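Thg1-like uncharacterized protein (Bacillus thuringiensis, PDB 4KGM) probably adds nucleotides to the 5' end of tRNA through a polymerase palm-like catalytic domain that binds ATP and magnesium ions. Local coordinates at residues I26-G31 and A141-W146; L69-S74 and Q149-N154; Q196-C201 and T223-K228. One frame throughout, in Å; residues are numbered along the deposited sequence.

Interaction 1: residues I26-G31 and A141-W146; sequences IVRIDG and ANYFIW. With MG (magnesium ion), chain G; MG (magnesium ion), chain H; ATP (adenosine-5'-triphosphate), chain E.
Ile26 and Arg28 reach from their strand to the ring and hydroxyl of Tyr143 on the helix. Ile26 sets its CG2 methyl over one face of the Tyr143 ring, 3.9 Å from CG2 to the ring centroid, a CH-pi contact. That methyl lies anti to the backbone N, while the CG1 branch beside the N carries CD1 to Phe144 CZ, 4.1 Å away. One isoleucine thus meets two neighbouring aromatics of the helix, and within the helix Tyr143 CD2 sits over the centre of the Phe144 ring.

Arg28 comes at the edge of the phenol. Its chain bends at chi3 (70°), turning NH1 to donate to Tyr143 OH at 3.2 Å, with the oxygen almost in the guanidinium plane. Guanidinium and ring lie 19° apart, nearly coplanar, so they meet edge to edge instead of stacking. The hydroxyl is also hydrogen-bonded to Ser78 OG, and Arg28 NH2 makes a salt bridge to Glu12 of the second subunit; this buried contact therefore extends to the subunit interface.

Farther along the same strand the chemistry changes to metal binding. Asp30 bridges two magnesium ions, OD1 at 2.1 Å from the first and OD2 at 2.3 Å from the second, and Gly31 O joins the first. Asp75 completes the protein ligands, and ATP phosphate oxygens bind both metals, consistent with a palm-type polymerase site. Strand 25-31 runs between strands 128-134 and 76-81; helix 140-160 packs on one side of this sheet, and Val27 and Ile29 pack against helix 97-119.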
loop_
_atom_site.group_PDB
_atom_site.type_symbol
_atom_site.label_atom_id
_atom_site.label_comp_id
_atom_site.label_asym_id
_atom_site.label_seq_id
_atom_site.Cartn_x
_atom_site.Cartn_y
_atom_site.Cartn_z
ATOM N N ILE A 26 10.375 -11.464 -5.887
ATOM C CA ILE A 26 11.780 -11.097 -5.997
ATOM C C ILE A 26 12.202 -10.212 -4.828
ATOM O O ILE A 26 11.548 -9.212 -4.528
ATOM C CB ILE A 26 12.067 -10.354 -7.316
ATOM C CG1 ILE A 26 11.852 -11.283 -8.511
ATOM C CG2 ILE A 26 13.487 -9.809 -7.323
ATOM C CD1 ILE A 26 12.838 -12.422 -8.576
ATOM N N VAL A 27 13.295 -10.591 -4.171
ATOM C CA VAL A 27 13.871 -9.784 -3.103
ATOM C C VAL A 27 15.275 -9.328 -3.485
ATOM O O VAL A 27 16.136 -10.152 -3.798
ATOM C CB VAL A 27 13.962 -10.574 -1.787
ATOM C CG1 VAL A 27 14.611 -9.723 -0.704
ATOM C CG2 VAL A 27 12.582 -11.042 -1.350
ATOM N N ARG A 28 15.507 -8.019 -3.469
ATOM C CA ARG A 28 16.846 -7.498 -3.721
ATOM C C ARG A 28 17.453 -6.843 -2.481
ATOM O O ARG A 28 16.812 -6.036 -1.806
ATOM C CB ARG A 28 16.877 -6.534 -4.916
ATOM C CG ARG A 28 18.301 -6.143 -5.328
ATOM C CD ARG A 28 18.376 -5.497 -6.708
ATOM N NE ARG A 28 17.797 -4.156 -6.737
ATOM C CZ ARG A 28 16.684 -3.837 -7.390
ATOM N NH1 ARG A 28 16.031 -4.761 -8.082
ATOM N NH2 ARG A 28 16.228 -2.591 -7.360
ATOM N N ILE A 29 18.687 -7.214 -2.182
ATOM C CA ILE A 29 19.417 -6.657 -1.058
ATOM C C ILE A 29 20.637 -5.919 -1.591
ATOM O O ILE A 29 21.403 -6.472 -2.354
ATOM C CB ILE A 29 19.839 -7.775 -0.084
ATOM C CG1 ILE A 29 18.620 -8.344 0.621
ATOM C CG2 ILE A 29 20.825 -7.269 0.945
ATOM C CD1 ILE A 29 18.760 -9.796 0.989
ATOM N N ASP A 30 20.803 -4.667 -1.197
ATOM C CA ASP A 30 21.915 -3.856 -1.687
ATOM C C ASP A 30 22.701 -3.215 -0.545
ATOM O O ASP A 30 22.123 -2.596 0.347
ATOM C CB ASP A 30 21.407 -2.776 -2.647
ATOM C CG ASP A 30 22.533 -2.077 -3.391
ATOM O OD1 ASP A 30 23.110 -1.118 -2.837
ATOM O OD2 ASP A 30 22.837 -2.485 -4.532
ATOM N N GLY A 31 24.023 -3.367 -0.585
ATOM C CA GLY A 31 24.894 -2.831 0.447
ATOM C C GLY A 31 24.814 -1.322 0.576
ATOM O O GLY A 31 24.797 -0.604 -0.423
ATOM N N ALA A 141 12.594 -14.215 -15.925
ATOM C CA ALA A 141 13.816 -14.318 -16.712
ATOM C C ALA A 141 14.280 -12.926 -17.112
ATOM O O ALA A 141 15.454 -12.589 -16.970
ATOM C CB ALA A 141 13.590 -15.178 -17.942
ATOM N N ASN A 142 13.343 -12.116 -17.592
ATOM C CA ASN A 142 13.633 -10.737 -17.966
ATOM C C ASN A 142 14.192 -9.901 -16.812
ATOM O O ASN A 142 14.903 -8.923 -17.041
ATOM C CB ASN A 142 12.392 -10.063 -18.558
ATOM C CG ASN A 142 12.061 -10.565 -19.952
ATOM O OD1 ASN A 142 11.017 -11.177 -20.172
ATOM N ND2 ASN A 142 12.949 -10.301 -20.902
ATOM N N TYR A 143 13.873 -10.281 -15.578
ATOM C CA TYR A 143 14.408 -9.577 -14.418
ATOM C C TYR A 143 15.908 -9.805 -14.273
ATOM O O TYR A 143 16.678 -8.858 -14.113
ATOM C CB TYR A 143 13.704 -9.994 -13.122
ATOM C CG TYR A 143 14.384 -9.432 -11.891
ATOM C CD1 TYR A 143 14.172 -8.118 -11.498
ATOM C CD2 TYR A 143 15.257 -10.209 -11.137
ATOM C CE1 TYR A 143 14.801 -7.595 -10.385
ATOM C CE2 TYR A 143 15.891 -9.693 -10.025
ATOM C CZ TYR A 143 15.659 -8.387 -9.654
ATOM O OH TYR A 143 16.287 -7.870 -8.544
ATOM N N PHE A 144 16.314 -11.070 -14.309
ATOM C CA PHE A 144 17.720 -11.424 -14.166
ATOM C C PHE A 144 18.532 -10.998 -15.388
ATOM O O PHE A 144 19.704 -10.640 -15.268
ATOM C CB PHE A 144 17.871 -12.923 -13.898
ATOM C CG PHE A 144 17.253 -13.366 -12.602
ATOM C CD1 PHE A 144 17.904 -13.143 -11.398
ATOM C CD2 PHE A 144 16.021 -14.000 -12.585
ATOM C CE1 PHE A 144 17.337 -13.546 -10.201
ATOM C CE2 PHE A 144 15.449 -14.407 -11.392
ATOM C CZ PHE A 144 16.108 -14.180 -10.198
ATOM N N ILE A 145 17.902 -11.035 -16.560
ATOM C CA ILE A 145 18.514 -10.505 -17.774
ATOM C C ILE A 145 18.792 -9.018 -17.589
ATOM O O ILE A 145 19.839 -8.511 -17.992
ATOM C CB ILE A 145 17.603 -10.708 -19.002
ATOM C CG1 ILE A 145 17.488 -12.193 -19.343
ATOM C CG2 ILE A 145 18.139 -9.943 -20.205
ATOM C CD1 ILE A 145 16.465 -12.498 -20.414
ATOM N N TRP A 146 17.846 -8.328 -16.960
ATOM C CA TRP A 146 17.991 -6.910 -16.663
ATOM C C TRP A 146 19.111 -6.687 -15.655
ATOM O O TRP A 146 19.822 -5.684 -15.712
ATOM C CB TRP A 146 16.672 -6.353 -16.129
ATOM C CG TRP A 146 16.730 -4.928 -15.678
ATOM C CD1 TRP A 146 17.186 -3.859 -16.391
ATOM C CD2 TRP A 146 16.282 -4.410 -14.421
ATOM N NE1 TRP A 146 17.065 -2.708 -15.650
ATOM C CE2 TRP A 146 16.510 -3.020 -14.436
ATOM C CE3 TRP A 146 15.713 -4.988 -13.280
ATOM C CZ2 TRP A 146 16.192 -2.197 -13.356
ATOM C CZ3 TRP A 146 15.398 -4.169 -12.208
ATOM C CH2 TRP A 146 15.639 -2.789 -12.254
HETATM MG MG MG G . 24.990 -0.179 -2.521
HETATM MG MG MG H . 24.587 -1.328 -5.554
HETATM P PG ATP E . 24.211 3.213 -1.754
HETATM O O1G ATP E . 23.666 3.907 -2.980
HETATM O O2G ATP E . 23.829 3.858 -0.443
HETATM O O3G ATP E . 24.030 1.715 -1.774
HETATM P PB ATP E . 26.772 2.500 -2.718
HETATM O O1B ATP E . 26.619 1.075 -2.240
HETATM O O2B ATP E . 28.146 3.126 -2.722
HETATM O O3B ATP E . 25.804 3.458 -1.857
HETATM P PA ATP E . 26.420 1.441 -5.266
HETATM O O1A ATP E . 26.111 1.947 -6.654
HETATM O O2A ATP E . 25.736 0.205 -4.732
HETATM O O3A ATP E . 26.186 2.634 -4.212
HETATM O "O5'" ATP E . 28.011 1.232 -5.122
HETATM C "C5'" ATP E . 28.584 -0.073 -5.121
HETATM C "C4'" ATP E . 30.072 0.039 -4.811
HETATM O "O4'" ATP E . 30.594 -1.207 -4.346
HETATM C "C3'" ATP E . 30.876 0.430 -6.041
HETATM O "O3'" ATP E . 31.384 1.759 -5.887
HETATM C "C2'" ATP E . 32.023 -0.559 -6.115
HETATM O "O2'" ATP E . 33.274 0.134 -6.162
HETATM C "C1'" ATP E . 31.921 -1.388 -4.844
HETATM N N9 ATP E . 32.195 -2.822 -5.119
HETATM C C8 ATP E . 31.298 -3.737 -5.533
HETATM N N7 ATP E . 31.877 -4.955 -5.688
HETATM C C5 ATP E . 33.177 -4.830 -5.364
HETATM C C6 ATP E . 34.356 -5.726 -5.307
HETATM N N6 ATP E . 34.257 -7.037 -5.635
HETATM N N1 ATP E . 35.533 -5.190 -4.915
HETATM C C2 ATP E . 35.644 -3.890 -4.586
HETATM N N3 ATP E . 34.619 -3.021 -4.616
HETATM C C4 ATP E . 33.381 -3.423 -4.990
HETATM O O HOH W 1 23.117 -0.723 -6.713
#

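Interaction 2: residues L69-S74 and Q149-N154; sequences LVYHQS and QDASKN. With ATP (adenosine-5'-triphosphate), chain E.
This is a close strand-on-helix packing contact, in which the end of strand 67-73 nearest the ATP pocket lies against helix 140-160 at a point where the helix presents a small residue. Ala151 is that residue: its CB meets both Tyr71 and Gln73, and Gln73 and Ala151 have their CA atoms 6.1 Å apart.

The phenol of Tyr71 comes edge-on, with OH 3.2 Å from Ala151 CB, a snug approach. The strong partner of that hydroxyl is Arg198 O, which helps to hold the hydroxyl in place. Gln73 lays its CG against the same methyl, 3.5 Å from Ala151 CB. Its chain then bends at chi2 (-103°), turning the amide to face the ends of both Asp150 and Asn154.

Strand 69-73 and helix residues 149-154 run nearly parallel, 17° apart; helix 140-160 lies on one side of the antiparallel sheet of the palm-like domain. Strand 67-73 lies between strands 76-81 and 200-206 in that sheet and leads directly into the turn holding Ser74 and Asp75 of the nucleotide site.

Polar groups of the two segments come near one another without bonding: Gln73 NE2 stands 3.7 Å from Asp150 OD1, with the amide and carboxylate planes 49° apart. The amide oxygen is engaged within its own segment, since Ser74 OG donates to Gln73 OE1 at 2.9 Å, in the carbonyl plane and on a lone pair. This ties the Gln73 amide to the turn, where Ser74 CA lies 3.7 Å from N7 of the ATP adenine.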
loop_
_atom_site.group_PDB
_atom_site.type_symbol
_atom_site.label_atom_id
_atom_site.label_comp_id
_atom_site.label_asym_id
_atom_site.label_seq_id
_atom_site.Cartn_x
_atom_site.Cartn_y
_atom_site.Cartn_z
ATOM N N LEU A 69 16.371 -19.404 -6.479
ATOM C CA LEU A 69 17.603 -18.934 -7.094
ATOM C C LEU A 69 18.069 -17.617 -6.484
ATOM O O LEU A 69 17.259 -16.752 -6.150
ATOM C CB LEU A 69 17.416 -18.787 -8.609
ATOM C CG LEU A 69 18.639 -18.453 -9.469
ATOM C CD1 LEU A 69 18.551 -19.167 -10.807
ATOM C CD2 LEU A 69 18.769 -16.951 -9.687
ATOM N N VAL A 70 19.382 -17.478 -6.338
ATOM C CA VAL A 70 19.978 -16.231 -5.882
ATOM C C VAL A 70 20.984 -15.748 -6.919
ATOM O O VAL A 70 21.730 -16.545 -7.480
ATOM C CB VAL A 70 20.693 -16.409 -4.535
ATOM C CG1 VAL A 70 21.183 -15.067 -4.018
ATOM C CG2 VAL A 70 19.765 -17.069 -3.522
ATOM N N TYR A 71 20.995 -14.446 -7.180
ATOM C CA TYR A 71 21.944 -13.871 -8.125
ATOM C C TYR A 71 22.771 -12.761 -7.485
ATOM O O TYR A 71 22.222 -11.806 -6.936
ATOM C CB TYR A 71 21.217 -13.333 -9.359
ATOM C CG TYR A 71 22.114 -12.564 -10.301
ATOM C CD1 TYR A 71 22.975 -13.227 -11.168
ATOM C CD2 TYR A 71 22.101 -11.175 -10.325
ATOM C CE1 TYR A 71 23.798 -12.527 -12.030
ATOM C CE2 TYR A 71 22.920 -10.468 -11.183
ATOM C CZ TYR A 71 23.766 -11.150 -12.034
ATOM O OH TYR A 71 24.584 -10.448 -12.892
ATOM N N HIS A 72 24.093 -12.889 -7.561
ATOM C CA HIS A 72 24.977 -11.861 -7.021
ATOM C C HIS A 72 25.698 -11.059 -8.098
ATOM O O HIS A 72 26.094 -11.592 -9.135
ATOM C CB HIS A 72 26.010 -12.453 -6.062
ATOM C CG HIS A 72 27.061 -11.470 -5.644
ATOM N ND1 HIS A 72 28.340 -11.483 -6.156
ATOM C CD2 HIS A 72 27.008 -10.421 -4.789
ATOM C CE1 HIS A 72 29.037 -10.496 -5.620
ATOM N NE2 HIS A 72 28.252 -9.836 -4.788
ATOM N N GLN A 73 25.863 -9.771 -7.823
ATOM C CA GLN A 73 26.646 -8.873 -8.656
ATOM C C GLN A 73 26.960 -7.622 -7.843
ATOM O O GLN A 73 26.071 -7.060 -7.205
ATOM C CB GLN A 73 25.882 -8.511 -9.930
ATOM C CG GLN A 73 26.276 -7.173 -10.523
ATOM C CD GLN A 73 25.264 -6.087 -10.228
ATOM O OE1 GLN A 73 25.580 -5.084 -9.589
ATOM N NE2 GLN A 73 24.038 -6.279 -10.699
ATOM N N SER A 74 28.224 -7.203 -7.862
ATOM C CA SER A 74 28.677 -6.058 -7.074
ATOM C C SER A 74 28.292 -6.198 -5.602
ATOM O O SER A 74 28.690 -7.153 -4.934
ATOM C CB SER A 74 28.119 -4.749 -7.641
ATOM O OG SER A 74 28.393 -4.630 -9.025
ATOM N N GLN A 149 22.551 -7.357 -17.403
ATOM C CA GLN A 149 22.891 -6.228 -18.263
ATOM C C GLN A 149 23.390 -5.053 -17.430
ATOM O O GLN A 149 24.164 -4.223 -17.908
ATOM C CB GLN A 149 21.692 -5.814 -19.122
ATOM C CG GLN A 149 21.335 -6.821 -20.210
ATOM C CD GLN A 149 20.086 -6.436 -20.984
ATOM O OE1 GLN A 149 19.558 -5.334 -20.832
ATOM N NE2 GLN A 149 19.606 -7.351 -21.821
ATOM N N ASP A 150 22.943 -4.989 -16.181
ATOM C CA ASP A 150 23.419 -3.977 -15.248
ATOM C C ASP A 150 24.730 -4.441 -14.621
ATOM O O ASP A 150 25.501 -3.638 -14.094
ATOM C CB ASP A 150 22.374 -3.712 -14.164
ATOM C CG ASP A 150 22.787 -2.604 -13.214
ATOM O OD1 ASP A 150 23.378 -2.916 -12.157
ATOM O OD2 ASP A 150 22.523 -1.422 -13.522
ATOM N N ALA A 151 24.970 -5.747 -14.687
ATOM C CA ALA A 151 26.201 -6.331 -14.168
ATOM C C ALA A 151 27.375 -6.042 -15.097
ATOM O O ALA A 151 28.463 -5.691 -14.645
ATOM C CB ALA A 151 26.035 -7.830 -13.981
ATOM N N SER A 152 27.142 -6.193 -16.398
ATOM C CA SER A 152 28.185 -5.988 -17.397
ATOM C C SER A 152 28.571 -4.518 -17.526
ATOM O O SER A 152 29.750 -4.190 -17.647
ATOM C CB SER A 152 27.745 -6.542 -18.755
ATOM O OG SER A 152 27.532 -7.942 -18.691
ATOM N N LYS A 153 27.576 -3.637 -17.497
ATOM C CA LYS A 153 27.829 -2.206 -17.613
ATOM C C LYS A 153 28.609 -1.694 -16.404
ATOM O O LYS A 153 29.436 -0.791 -16.524
ATOM C CB LYS A 153 26.519 -1.431 -17.778
ATOM C CG LYS A 153 26.710 0.036 -18.131
ATOM C CD LYS A 153 25.389 0.710 -18.466
ATOM C CE LYS A 153 24.447 0.716 -17.273
ATOM N NZ LYS A 153 23.165 1.411 -17.583
ATOM N N ASN A 154 28.341 -2.279 -15.241
ATOM C CA ASN A 154 29.092 -1.956 -14.034
ATOM C C ASN A 154 30.474 -2.600 -14.049
ATOM O O ASN A 154 31.435 -2.037 -13.527
ATOM C CB ASN A 154 28.327 -2.398 -12.783
ATOM C CG ASN A 154 27.211 -1.441 -12.413
ATOM O OD1 ASN A 154 27.359 -0.224 -12.523
ATOM N ND2 ASN A 154 26.086 -1.988 -11.968
HETATM P PG ATP E . 24.211 3.213 -1.754
HETATM O O1G ATP E . 23.666 3.907 -2.980
HETATM O O2G ATP E . 23.829 3.858 -0.443
HETATM O O3G ATP E . 24.030 1.715 -1.774
HETATM P PB ATP E . 26.772 2.500 -2.718
HETATM O O1B ATP E . 26.619 1.075 -2.240
HETATM O O2B ATP E . 28.146 3.126 -2.722
HETATM O O3B ATP E . 25.804 3.458 -1.857
HETATM P PA ATP E . 26.420 1.441 -5.266
HETATM O O1A ATP E . 26.111 1.947 -6.654
HETATM O O2A ATP E . 25.736 0.205 -4.732
HETATM O O3A ATP E . 26.186 2.634 -4.212
HETATM O "O5'" ATP E . 28.011 1.232 -5.122
HETATM C "C5'" ATP E . 28.584 -0.073 -5.121
HETATM C "C4'" ATP E . 30.072 0.039 -4.811
HETATM O "O4'" ATP E . 30.594 -1.207 -4.346
HETATM C "C3'" ATP E . 30.876 0.430 -6.041
HETATM O "O3'" ATP E . 31.384 1.759 -5.887
HETATM C "C2'" ATP E . 32.023 -0.559 -6.115
HETATM O "O2'" ATP E . 33.274 0.134 -6.162
HETATM C "C1'" ATP E . 31.921 -1.388 -4.844
HETATM N N9 ATP E . 32.195 -2.822 -5.119
HETATM C C8 ATP E . 31.298 -3.737 -5.533
HETATM N N7 ATP E . 31.877 -4.955 -5.688
HETATM C C5 ATP E . 33.177 -4.830 -5.364
HETATM C C6 ATP E . 34.356 -5.726 -5.307
HETATM N N6 ATP E . 34.257 -7.037 -5.635
HETATM N N1 ATP E . 35.533 -5.190 -4.915
HETATM C C2 ATP E . 35.644 -3.890 -4.586
HETATM N N3 ATP E . 34.619 -3.021 -4.616
HETATM C C4 ATP E . 33.381 -3.423 -4.990
#

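Interaction 3: residues Q196-C201 and T223-K228; sequences QKRGIC and TPIISK
Where helix 194-198 gives way to strand 200-206, Gly199 takes a positive phi of 67°, and the chain comes alongside the loop after strand 215-220, with the CA atoms of Ile200 and Thr223 5.7 Å apart. Arg198 carries most of the polar chemistry. Two of its nitrogens grip one backbone oxygen side-on: NH2 donates to Thr223 O at 3.1 Å and NE to the same Thr223 O at 3.3 Å. The oxygen lies close to the guanidinium plane, and the two donors reach it from opposite faces of the carbonyl plane. From CG to NE the arginine chain is extended, which spans the gap to the loop.

Ile225 closes over one face of the same guanidinium. Its CG1 sits 3.6 Å from Arg198 NH1, offset toward the rim of the flat group, and the two side chains cross at about a right angle. The arginine thus has a carbonyl at its edge and an aliphatic branch over a face.

Deeper in, Cys201 N appears to donate to Thr223 OG1, although the exact place of that oxygen is less sure. The methyl of Thr223, anti to its backbone N (CG2), packs 3.9 Å from Cys201 SG, and Tyr232 of helix 231-237 touches both residues. The loop is tied to helix 140-160 as well, through Gln148, which hydrogen-bonds Pro224 O and Ile226 N. The arrangement is a helix-to-strand junction with a positive-phi glycine, packed against the loop that follows strand 215-220, the last of the six-stranded sheet within this chain.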
loop_
_atom_site.group_PDB
_atom_site.type_symbol
_atom_site.label_atom_id
_atom_site.label_comp_id
_atom_site.label_asym_id
_atom_site.label_seq_id
_atom_site.Cartn_x
_atom_site.Cartn_y
_atom_site.Cartn_z
ATOM N N GLN A 196 32.990 -11.788 -12.696
ATOM C CA GLN A 196 33.429 -10.402 -12.803
ATOM C C GLN A 196 32.737 -9.697 -13.960
ATOM O O GLN A 196 32.488 -8.496 -13.902
ATOM C CB GLN A 196 34.947 -10.325 -12.975
ATOM C CG GLN A 196 35.731 -10.772 -11.755
ATOM C CD GLN A 196 37.230 -10.671 -11.955
ATOM O OE1 GLN A 196 37.706 -10.373 -13.052
ATOM N NE2 GLN A 196 37.985 -10.921 -10.892
ATOM N N LYS A 197 32.420 -10.453 -15.005
ATOM C CA LYS A 197 31.829 -9.883 -16.211
ATOM C C LYS A 197 30.317 -9.701 -16.103
ATOM O O LYS A 197 29.784 -8.660 -16.486
ATOM C CB LYS A 197 32.170 -10.742 -17.431
ATOM N N ARG A 198 29.627 -10.712 -15.584
ATOM C CA ARG A 198 28.168 -10.688 -15.539
ATOM C C ARG A 198 27.594 -11.313 -14.266
ATOM O O ARG A 198 26.433 -11.724 -14.239
ATOM C CB ARG A 198 27.594 -11.400 -16.766
ATOM C CG ARG A 198 28.023 -12.855 -16.883
ATOM C CD ARG A 198 27.265 -13.571 -17.986
ATOM N NE ARG A 198 27.617 -14.986 -18.056
ATOM C CZ ARG A 198 28.531 -15.489 -18.880
ATOM N NH1 ARG A 198 29.186 -14.690 -19.712
ATOM N NH2 ARG A 198 28.787 -16.789 -18.875
ATOM N N GLY A 199 28.408 -11.384 -13.216
ATOM C CA GLY A 199 27.976 -11.956 -11.951
ATOM C C GLY A 199 27.699 -13.445 -12.042
ATOM O O GLY A 199 27.873 -14.052 -13.098
ATOM N N ILE A 200 27.268 -14.038 -10.932
ATOM C CA ILE A 200 26.935 -15.460 -10.908
ATOM C C ILE A 200 25.661 -15.754 -10.121
ATOM O O ILE A 200 25.136 -14.889 -9.419
ATOM C CB ILE A 200 28.092 -16.316 -10.345
ATOM C CG1 ILE A 200 28.765 -15.612 -9.163
ATOM C CG2 ILE A 200 29.111 -16.617 -11.433
ATOM C CD1 ILE A 200 28.054 -15.796 -7.837
ATOM N N CYS A 201 25.178 -16.985 -10.241
ATOM C CA CYS A 201 23.994 -17.419 -9.513
ATOM C C CYS A 201 24.332 -18.455 -8.448
ATOM O O CYS A 201 25.399 -19.068 -8.477
ATOM C CB CYS A 201 22.948 -17.992 -10.472
ATOM S SG CYS A 201 22.005 -16.758 -11.383
ATOM N N THR A 223 27.555 -20.136 -14.792
ATOM C CA THR A 223 26.285 -19.432 -14.933
ATOM C C THR A 223 26.227 -18.735 -16.284
ATOM O O THR A 223 27.043 -17.860 -16.573
ATOM C CB THR A 223 26.088 -18.387 -13.819
ATOM O OG1 THR A 223 26.114 -19.034 -12.541
ATOM C CG2 THR A 223 24.758 -17.671 -13.990
ATOM N N PRO A 224 25.256 -19.124 -17.119
ATOM C CA PRO A 224 25.157 -18.630 -18.495
ATOM C C PRO A 224 24.604 -17.215 -18.580
ATOM O O PRO A 224 24.158 -16.653 -17.578
ATOM C CB PRO A 224 24.169 -19.604 -19.135
ATOM C CG PRO A 224 23.288 -20.017 -18.007
ATOM C CD PRO A 224 24.182 -20.083 -16.798
ATOM N N ILE A 225 24.647 -16.644 -19.778
ATOM C CA ILE A 225 23.961 -15.392 -20.047
ATOM C C ILE A 225 22.484 -15.722 -20.188
ATOM O O ILE A 225 22.090 -16.439 -21.110
ATOM C CB ILE A 225 24.469 -14.737 -21.342
ATOM C CG1 ILE A 225 25.995 -14.614 -21.315
ATOM C CG2 ILE A 225 23.824 -13.375 -21.541
ATOM C CD1 ILE A 225 26.579 -13.999 -22.567
ATOM N N ILE A 226 21.673 -15.214 -19.264
ATOM C CA ILE A 226 20.259 -15.573 -19.195
ATOM C C ILE A 226 19.515 -15.294 -20.503
ATOM O O ILE A 226 18.637 -16.061 -20.901
ATOM C CB ILE A 226 19.546 -14.855 -18.028
ATOM C CG1 ILE A 226 20.355 -14.990 -16.737
ATOM C CG2 ILE A 226 18.144 -15.415 -17.833
ATOM C CD1 ILE A 226 20.484 -16.410 -16.243
ATOM N N SER A 227 19.885 -14.210 -21.179
ATOM C CA SER A 227 19.242 -13.841 -22.438
ATOM C C SER A 227 19.485 -14.873 -23.540
ATOM O O SER A 227 18.776 -14.897 -24.545
ATOM C CB SER A 227 19.699 -12.451 -22.896
ATOM O OG SER A 227 21.109 -12.385 -23.024
ATOM N N LYS A 228 20.485 -15.726 -23.341
ATOM C CA LYS A 228 20.787 -16.788 -24.294
ATOM C C LYS A 228 20.425 -18.162 -23.729
ATOM O O LYS A 228 20.602 -19.182 -24.392
ATOM C CB LYS A 228 22.265 -16.748 -24.694
#

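Interaction 1 is the buried one, while interactions 2 and 3 are partly buried, and in interaction 3 Ile225 is exposed. Interactions 1 and 2 share helix 140-160, laid on the same sheet at two successive places; Phe144 of the first packs on Leu69 and Tyr71 of the second. Both also reach the nucleotide, interaction 1 through metals and interaction 2 through the turn beside adenine. Interaction 3 lies away from ATP but joins interaction 2 along neighbouring strands. Interaction 1 combines aromatic packing with an arginine-phenol hydrogen bond; interaction 2 packs round an alanine, with polar groups nearby but unbonded; interaction 3 relies on an arginine gripping a carbonyl of the peripheral loop, whose Ile226 meets Ile145.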